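Local structure of uncharacterized protein (Parabacteroides distasonis, 3LM3) at residues G19-T24 / K272-N277; Y193-T196 / C200-A203; D211-D216 / E327-Q332. The protein is of unknown function but is a putative glycoside hydrolase or deacetylase, and so probably acts on carbohydrate. All coordinates share one frame; numbering follows the deposited sequence. Where two conformers were deposited one is given.

Contact 1: G19-T24 / K272-N277; sequences GNRFVT and KGLELN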
loop_
_atom_site.group_PDB
_atom_site.type_symbol
_atom_site.label_atom_id
_atom_site.label_comp_id
_atom_site.label_asym_id
_atom_site.label_seq_id
_atom_site.Cartn_x
_atom_site.Cartn_y
_atom_site.Cartn_z
ATOM N N GLY A 19 -3.450 -14.559 -14.190
ATOM C CA GLY A 19 -4.094 -14.008 -15.369
ATOM C C GLY A 19 -5.081 -12.894 -15.126
ATOM O O GLY A 19 -5.693 -12.388 -16.093
ATOM N N ASN A 20 -5.244 -12.496 -13.870
ATOM C CA ASN A 20 -6.300 -11.582 -13.481
ATOM C C ASN A 20 -5.749 -10.236 -13.016
ATOM O O ASN A 20 -4.569 -10.105 -12.649
ATOM C CB ASN A 20 -7.156 -12.222 -12.380
ATOM C CG ASN A 20 -8.179 -13.192 -12.909
ATOM O OD1 ASN A 20 -8.900 -12.888 -13.874
ATOM N ND2 ASN A 20 -8.286 -14.354 -12.262
ATOM N N ARG A 21 -6.632 -9.245 -13.047
ATOM C CA ARG A 21 -6.378 -7.869 -12.609
ATOM C C ARG A 21 -7.250 -7.595 -11.390
ATOM O O ARG A 21 -8.432 -7.949 -11.396
ATOM C CB ARG A 21 -6.725 -6.899 -13.743
ATOM C CG ARG A 21 -5.881 -7.049 -14.970
ATOM C CD ARG A 21 -6.394 -6.181 -16.100
ATOM N NE ARG A 21 -5.521 -6.227 -17.261
ATOM C CZ ARG A 21 -5.542 -7.159 -18.194
ATOM N NH1 ARG A 21 -6.400 -8.159 -18.143
ATOM N NH2 ARG A 21 -4.674 -7.077 -19.204
ATOM N N PHE A 22 -6.656 -7.020 -10.346
ATOM C CA PHE A 22 -7.323 -6.794 -9.085
ATOM C C PHE A 22 -7.127 -5.367 -8.611
ATOM O O PHE A 22 -6.033 -4.825 -8.721
ATOM C CB PHE A 22 -6.739 -7.683 -8.010
ATOM C CG PHE A 22 -6.908 -9.146 -8.298
ATOM C CD1 PHE A 22 -8.054 -9.796 -7.904
ATOM C CD2 PHE A 22 -5.950 -9.856 -8.995
ATOM C CE1 PHE A 22 -8.225 -11.144 -8.195
ATOM C CE2 PHE A 22 -6.138 -11.203 -9.331
ATOM C CZ PHE A 22 -7.280 -11.845 -8.888
ATOM N N VAL A 23 -8.205 -4.800 -8.057
ATOM C CA VAL A 23 -8.133 -3.557 -7.285
ATOM C C VAL A 23 -8.624 -3.868 -5.879
ATOM O O VAL A 23 -9.737 -4.391 -5.715
ATOM C CB VAL A 23 -8.986 -2.420 -7.871
ATOM C CG1 VAL A 23 -9.044 -1.211 -6.911
ATOM C CG2 VAL A 23 -8.482 -1.999 -9.252
ATOM N N THR A 24 -7.817 -3.528 -4.885
ATOM C CA THR A 24 -8.216 -3.640 -3.492
ATOM C C THR A 24 -8.329 -2.242 -2.909
ATOM O O THR A 24 -7.317 -1.544 -2.767
ATOM C CB THR A 24 -7.247 -4.485 -2.677
ATOM O OG1 THR A 24 -5.919 -3.945 -2.733
ATOM C CG2 THR A 24 -7.200 -5.936 -3.167
ATOM N N LYS A 272 1.398 -3.586 -19.040
ATOM C CA LYS A 272 2.694 -4.273 -19.051
ATOM C C LYS A 272 2.906 -5.162 -17.827
ATOM O O LYS A 272 3.422 -6.254 -17.936
ATOM C CB LYS A 272 3.825 -3.247 -19.166
ATOM C CG LYS A 272 5.242 -3.810 -19.147
ATOM C CD LYS A 272 5.590 -4.620 -20.377
ATOM C CE LYS A 272 7.106 -4.611 -20.592
ATOM N NZ LYS A 272 7.508 -5.312 -21.833
ATOM N N GLY A 273 2.491 -4.691 -16.654
ATOM C CA GLY A 273 2.738 -5.477 -15.444
ATOM C C GLY A 273 2.172 -6.885 -15.511
ATOM O O GLY A 273 2.840 -7.879 -15.148
ATOM N N LEU A 274 0.927 -6.987 -15.958
ATOM C CA LEU A 274 0.286 -8.294 -16.039
ATOM C C LEU A 274 1.049 -9.214 -16.997
ATOM O O LEU A 274 1.179 -10.421 -16.754
ATOM C CB LEU A 274 -1.186 -8.157 -16.424
ATOM C CG LEU A 274 -1.892 -9.512 -16.518
ATOM C CD1 LEU A 274 -3.303 -9.416 -16.004
ATOM C CD2 LEU A 274 -1.853 -10.025 -17.956
ATOM N N GLU A 275 1.559 -8.651 -18.078
ATOM C CA GLU A 275 2.375 -9.436 -19.009
ATOM C C GLU A 275 3.666 -9.922 -18.366
ATOM O O GLU A 275 4.084 -11.068 -18.588
ATOM C CB GLU A 275 2.708 -8.643 -20.269
ATOM C CG GLU A 275 1.591 -8.566 -21.274
ATOM C CD GLU A 275 2.086 -8.101 -22.639
ATOM O OE1 GLU A 275 2.876 -7.128 -22.695
ATOM O OE2 GLU A 275 1.694 -8.713 -23.652
ATOM N N LEU A 276 4.304 -9.062 -17.572
ATOM C CA LEU A 276 5.571 -9.416 -16.941
ATOM C C LEU A 276 5.417 -10.362 -15.751
ATOM O O LEU A 276 6.295 -11.192 -15.502
ATOM C CB LEU A 276 6.297 -8.150 -16.488
ATOM C CG LEU A 276 6.802 -7.215 -17.589
ATOM C CD1 LEU A 276 7.168 -5.833 -17.048
ATOM C CD2 LEU A 276 7.970 -7.832 -18.357
ATOM N N ASN A 277 4.345 -10.166 -14.998
ATOM C CA ASN A 277 4.224 -10.803 -13.671
ATOM C C ASN A 277 3.174 -11.888 -13.575
ATOM O O ASN A 277 3.124 -12.602 -12.582
ATOM C CB ASN A 277 3.964 -9.725 -12.618
ATOM C CG ASN A 277 5.091 -8.710 -12.576
ATOM O OD1 ASN A 277 6.267 -9.120 -12.639
ATOM N ND2 ASN A 277 4.756 -7.402 -12.528
#

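Contact 2: Y193-T196 / C200-A203; sequences YPST and CKPA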
loop_
_atom_site.group_PDB
_atom_site.type_symbol
_atom_site.label_atom_id
_atom_site.label_comp_id
_atom_site.label_asym_id
_atom_site.label_seq_id
_atom_site.Cartn_x
_atom_site.Cartn_y
_atom_site.Cartn_z
ATOM N N TYR A 193 6.228 -12.550 1.593
ATOM C CA TYR A 193 6.259 -13.004 2.996
ATOM C C TYR A 193 7.438 -12.322 3.693
ATOM O O TYR A 193 8.582 -12.454 3.251
ATOM C CB TYR A 193 6.425 -14.512 3.039
ATOM C CG TYR A 193 5.294 -15.333 2.469
ATOM C CD1 TYR A 193 4.120 -15.517 3.166
ATOM C CD2 TYR A 193 5.439 -15.992 1.269
ATOM C CE1 TYR A 193 3.124 -16.320 2.682
ATOM C CE2 TYR A 193 4.417 -16.791 0.752
ATOM C CZ TYR A 193 3.284 -16.984 1.470
ATOM O OH TYR A 193 2.230 -17.778 1.009
ATOM N N PRO A 194 7.172 -11.572 4.771
ATOM C CA PRO A 194 8.242 -10.845 5.437
ATOM C C PRO A 194 9.124 -11.766 6.303
ATOM O O PRO A 194 8.707 -12.855 6.724
ATOM C CB PRO A 194 7.487 -9.846 6.296
ATOM C CG PRO A 194 6.199 -10.611 6.663
ATOM C CD PRO A 194 5.865 -11.367 5.433
ATOM N N SER A 195 10.333 -11.291 6.529
ATOM C CA SER A 195 11.294 -11.910 7.430
ATOM C C SER A 195 11.050 -11.526 8.889
ATOM O O SER A 195 10.669 -10.394 9.196
ATOM C CB SER A 195 12.671 -11.388 7.049
ATOM O OG SER A 195 13.716 -11.924 7.843
ATOM N N THR A 196 11.341 -12.459 9.810
ATOM C CA THR A 196 11.354 -12.119 11.222
ATOM C C THR A 196 12.353 -10.986 11.536
ATOM O O THR A 196 12.203 -10.288 12.547
ATOM C CB THR A 196 11.674 -13.369 12.076
ATOM O OG1 THR A 196 12.860 -13.980 11.614
ATOM C CG2 THR A 196 10.517 -14.393 12.011
ATOM N N CYS A 200 10.072 -5.104 5.967
ATOM C CA CYS A 200 10.332 -4.733 4.576
ATOM C C CYS A 200 11.166 -5.767 3.807
ATOM O O CYS A 200 11.330 -5.657 2.570
ATOM C CB CYS A 200 11.096 -3.421 4.527
ATOM S SG CYS A 200 10.094 -1.972 4.934
ATOM N N LYS A 201 11.732 -6.747 4.519
ATOM C CA LYS A 201 12.641 -7.738 3.946
ATOM C C LYS A 201 11.880 -9.026 3.641
ATOM O O LYS A 201 11.248 -9.595 4.547
ATOM C CB LYS A 201 13.770 -8.052 4.954
ATOM C CG LYS A 201 14.672 -9.158 4.499
ATOM C CD LYS A 201 15.892 -9.378 5.427
ATOM C CE LYS A 201 16.418 -10.806 5.268
ATOM N NZ LYS A 201 17.861 -10.859 5.708
ATOM N N PRO A 202 11.939 -9.535 2.417
ATOM C CA PRO A 202 11.432 -10.891 2.211
ATOM C C PRO A 202 12.150 -11.955 3.069
ATOM O O PRO A 202 13.373 -11.942 3.186
ATOM C CB PRO A 202 11.672 -11.145 0.721
ATOM C CG PRO A 202 11.702 -9.743 0.097
ATOM C CD PRO A 202 12.397 -8.921 1.165
ATOM N N ALA A 203 11.385 -12.853 3.681
ATOM C CA ALA A 203 11.970 -14.019 4.338
ATOM C C ALA A 203 12.883 -14.744 3.352
ATOM O O ALA A 203 12.521 -14.999 2.204
ATOM C CB ALA A 203 10.855 -14.947 4.861
#

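Contact 3: D211-D216 / E327-Q332; sequences DCVNLD and ELWRKQ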
loop_
_atom_site.group_PDB
_atom_site.type_symbol
_atom_site.label_atom_id
_atom_site.label_comp_id
_atom_site.label_asym_id
_atom_site.label_seq_id
_atom_site.Cartn_x
_atom_site.Cartn_y
_atom_site.Cartn_z
ATOM N N ASP A 211 4.284 -16.479 7.874
ATOM C CA ASP A 211 3.172 -16.818 6.974
ATOM C C ASP A 211 2.113 -15.709 7.007
ATOM O O ASP A 211 0.975 -15.918 7.418
ATOM C CB ASP A 211 2.605 -18.193 7.342
ATOM C CG ASP A 211 1.593 -18.712 6.339
ATOM O OD1 ASP A 211 1.480 -18.189 5.224
ATOM O OD2 ASP A 211 0.876 -19.667 6.689
ATOM N N CYS A 212 2.499 -14.524 6.543
ATOM C CA CYS A 212 1.601 -13.420 6.415
ATOM C C CYS A 212 2.023 -12.675 5.160
ATOM O O CYS A 212 3.196 -12.350 4.982
ATOM C CB CYS A 212 1.708 -12.498 7.630
ATOM S SG CYS A 212 0.402 -11.204 7.671
ATOM N N VAL A 213 1.075 -12.429 4.295
ATOM C CA VAL A 213 1.335 -11.713 3.051
ATOM C C VAL A 213 1.330 -10.224 3.373
ATOM O O VAL A 213 0.373 -9.680 3.935
ATOM C CB VAL A 213 0.222 -11.998 2.019
ATOM C CG1 VAL A 213 0.518 -11.263 0.691
ATOM C CG2 VAL A 213 0.066 -13.486 1.788
ATOM N N ASN A 214 2.399 -9.538 3.006
ATOM C CA ASN A 214 2.540 -8.112 3.276
ATOM C C ASN A 214 2.169 -7.312 2.018
ATOM O O ASN A 214 2.817 -7.443 0.984
ATOM C CB ASN A 214 3.965 -7.768 3.749
ATOM C CG ASN A 214 4.034 -6.418 4.389
ATOM O OD1 ASN A 214 3.039 -5.707 4.417
ATOM N ND2 ASN A 214 5.206 -6.035 4.942
ATOM N N LEU A 215 1.130 -6.508 2.142
ATOM C CA LEU A 215 0.537 -5.721 1.073
ATOM C C LEU A 215 0.754 -4.229 1.214
ATOM O O LEU A 215 0.481 -3.613 2.248
ATOM C CB LEU A 215 -0.983 -5.924 1.010
ATOM C CG LEU A 215 -1.448 -7.348 0.723
ATOM C CD1 LEU A 215 -2.984 -7.392 0.618
ATOM C CD2 LEU A 215 -0.803 -7.896 -0.578
ATOM N N ASP A 216 1.202 -3.621 0.125
ATOM C CA ASP A 216 1.132 -2.171 -0.092
ATOM C C ASP A 216 -0.286 -1.626 0.058
ATOM O O ASP A 216 -1.265 -2.364 -0.104
ATOM C CB ASP A 216 1.671 -1.863 -1.487
ATOM C CG ASP A 216 2.058 -0.400 -1.699
ATOM O OD1 ASP A 216 2.225 0.389 -0.720
ATOM O OD2 ASP A 216 2.171 -0.020 -2.901
ATOM N N GLU A 327 -5.163 -13.539 0.252
ATOM C CA GLU A 327 -5.335 -14.997 0.302
ATOM C C GLU A 327 -5.293 -15.614 -1.083
ATOM O O GLU A 327 -4.789 -16.725 -1.204
ATOM C CB GLU A 327 -6.584 -15.412 1.059
ATOM C CG GLU A 327 -6.496 -15.152 2.562
ATOM C CD GLU A 327 -5.487 -16.028 3.274
ATOM O OE1 GLU A 327 -4.997 -17.047 2.732
ATOM O OE2 GLU A 327 -5.166 -15.683 4.421
ATOM N N LEU A 328 -5.745 -14.906 -2.131
ATOM C CA LEU A 328 -5.525 -15.420 -3.491
ATOM C C LEU A 328 -4.037 -15.546 -3.802
ATOM O O LEU A 328 -3.592 -16.538 -4.386
ATOM C CB LEU A 328 -6.188 -14.525 -4.554
ATOM C CG LEU A 328 -7.690 -14.648 -4.685
ATOM C CD1 LEU A 328 -8.240 -13.508 -5.543
ATOM C CD2 LEU A 328 -8.082 -16.044 -5.248
ATOM N N TRP A 329 -3.249 -14.561 -3.389
ATOM C CA TRP A 329 -1.810 -14.599 -3.602
ATOM C C TRP A 329 -1.185 -15.772 -2.836
ATOM O O TRP A 329 -0.418 -16.553 -3.392
ATOM C CB TRP A 329 -1.173 -13.255 -3.245
ATOM C CG TRP A 329 0.264 -13.163 -3.601
ATOM C CD1 TRP A 329 0.799 -12.655 -4.743
ATOM C CD2 TRP A 329 1.376 -13.541 -2.779
ATOM N NE1 TRP A 329 2.165 -12.721 -4.703
ATOM C CE2 TRP A 329 2.546 -13.266 -3.502
ATOM C CE3 TRP A 329 1.487 -14.101 -1.501
ATOM C CZ2 TRP A 329 3.828 -13.518 -2.988
ATOM C CZ3 TRP A 329 2.747 -14.343 -0.993
ATOM C CH2 TRP A 329 3.900 -14.049 -1.730
ATOM N N ARG A 330 -1.570 -15.920 -1.584
ATOM C CA ARG A 330 -1.049 -16.964 -0.695
ATOM C C ARG A 330 -1.419 -18.364 -1.188
ATOM O O ARG A 330 -0.682 -19.324 -0.928
ATOM C CB ARG A 330 -1.629 -16.709 0.703
ATOM C CG ARG A 330 -1.229 -17.692 1.775
ATOM C CD ARG A 330 -1.491 -17.063 3.174
ATOM N NE ARG A 330 -1.249 -18.038 4.242
ATOM C CZ ARG A 330 -2.145 -18.858 4.766
ATOM N NH1 ARG A 330 -3.431 -18.838 4.426
ATOM N NH2 ARG A 330 -1.752 -19.719 5.710
ATOM N N LYS A 331 -2.534 -18.488 -1.888
ATOM C CA LYS A 331 -2.921 -19.773 -2.462
ATOM C C LYS A 331 -1.939 -20.224 -3.552
ATOM O O LYS A 331 -1.688 -21.432 -3.698
ATOM C CB LYS A 331 -4.348 -19.685 -3.002
ATOM C CG LYS A 331 -4.911 -20.970 -3.550
ATOM C CD LYS A 331 -6.431 -20.976 -3.489
ATOM C CE LYS A 331 -7.041 -19.956 -4.436
ATOM N NZ LYS A 331 -8.473 -20.282 -4.750
ATOM N N GLN A 332 -1.398 -19.266 -4.287
ATOM C CA GLN A 332 -0.521 -19.544 -5.431
ATOM C C GLN A 332 0.964 -19.548 -5.062
ATOM O O GLN A 332 1.727 -20.378 -5.564
ATOM C CB GLN A 332 -0.783 -18.508 -6.525
ATOM C CG GLN A 332 0.030 -18.681 -7.794
ATOM C CD GLN A 332 -0.338 -19.935 -8.554
ATOM O OE1 GLN A 332 -1.438 -20.450 -8.427
ATOM N NE2 GLN A 332 0.592 -20.432 -9.364
#

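Contact 1: G19-T24 / K272-N277
The Arg21 guanidinium has the methyl group CD1 of Leu274 on one of its faces, 3.8 Å above the plane and over its centre, while its NE gives a hydrogen bond to the backbone carbonyl of Phe270. The setting is the parallel sheet of a beta/alpha fold, consistent with the barrel-like domains of related glycoside hydrolases and carbohydrate esterases. Strand 21-29 begins here, and helix 255-277 ends beside it just before leading into strand 280-287, a parallel neighbour of strand 21-29. The pair illustrates how an arginine can present apolar and polar surfaces separately. The Arg21 chain is extended from CG to NE, and a chi4 torsion of 83° about CD-NE sets the flat group so that the leucine lies over it rather than at its rim. Trp314 also touches this arginine. Leu274 points its CB toward segment 19-24 and, with CG anti to the backbone N (chi1 -180°), crosses the arginine side chain at about a right angle. Two conformers of this leucine were deposited, so the packing applies to one of them. The same methyl also meets the chain just before the strand: CD1 of Leu274 is 3.8 Å from Gly19 O and 3.7 Å from Asn20 O. Asn20 itself turns away, its ND2 bonding to Thr16 O. Closest of all is the aliphatic stem, where CG of Arg21 lies 3.6 Å from Leu274 CD1.

Contact 2: Y193-T196 / C200-A203
A single antiparallel beta bridge pairs Pro194 with Pro202, and the short loop between the two segments folds the chain back on itself. The prolines form a non-hydrogen-bonded pair, with CA atoms 4.5 Å apart and side chains diverging, which explains how two residues without an N-H fit a beta pairing: the bonds are made by their neighbours. Ala203 N donates to Tyr193 O at 2.9 Å, the donor tilted 19° from the carbonyl plane, and Ser195 N donates to Lys201 O at 2.8 Å, nearly in line with that carbonyl. The same two oxygens also receive CA-H...O contacts, Pro202 CA lying 3.4 Å from Tyr193 O and Pro194 CA equally close to Lys201 O. Tyr193 O takes a further bond from Asn336 ND2, so several donors converge on it. In the fold, strand 194-195 precedes strand 213-216, an outer strand of a three-stranded parallel sheet, and the returning segment reaches the region after strand 383-389: Lys201 NZ bonds to Leu392 O, and Pro202 touches Tyr390. Lys201 is extended beyond CG and runs alongside Ser195, its CG 3.9 Å from Ser195 CB and its CE as near to Ser195 OG. The polar ends look elsewhere: Lys201 NZ forms a salt bridge with Glu197, while Ser195 OG bonds to Asp208 OD2 and Glu197 N. Ala203 CB packs against the Pro194-Ser195 peptide, 3.5 Å from Pro194 O.

Contact 3: D211-D216 / E327-Q332
Arg330 starts toward the strand with its CB against Val213, whose CG2 lies 3.8 Å away, and then runs extended from CG to NE, CG anti to the backbone N (chi1 179°). Its CD passes 3.8 Å from Asp211 OD1, and beyond it the guanidinium makes a side-on, two-pronged salt bridge. NE donates to Asp211 OD1 at 2.9 Å, and NH2 donates to Asp211 OD2 at 2.8 Å. Both bonds are almost straight and lie close to the guanidinium plane, but they meet the carboxylate oxygens on their syn sides from outside its plane, since the two flat groups are turned 35° apart. The remaining nitrogen, NH1, bonds at 2.9 Å to the syn lone pair of OE1 of Glu327, one helical turn earlier. In this three-residue salt-bridge network two acids share one cation and fix its rotation. With an alanine here, Asp211 and Glu327 would probably lose the charge that lies between them, and the aspartate carboxylate would be freer to turn. Beside the ion pairs, Val213 brings both methyls obliquely to the same side of the Trp329 ring, CG2 and CG1 standing 3.6 and 3.7 Å from Trp329 CE3. Helix 322-332 thus lies against strand 213-216, an outer strand of the parallel sheet that continues through 168-172, while Leu215 extends the apolar layer to Phe322 and Phe325 of the helix and Trp281 of strand 280-287.

From the N terminus, the first segment met is 19-24, and contact 1 closes only when the chain returns at 272-277, some 250 residues later. Within that long excursion, contact 2 closes its own short reversal, followed closely by 211-216, the strand segment of contact 3. Its helical partner, 327-332, comes after contact 1 has closed, so contacts 1 and 3 cross along the chain. They also touch in space, Phe22 CE1 lying 3.6 Å from Leu328 CD1. Contact 2 precedes contact 3 in series, and Tyr193 joins them by packing on Trp329 and Arg330. Between them they join helix 255-277, the larger parallel sheet, helix 322-332 and the smaller parallel sheet.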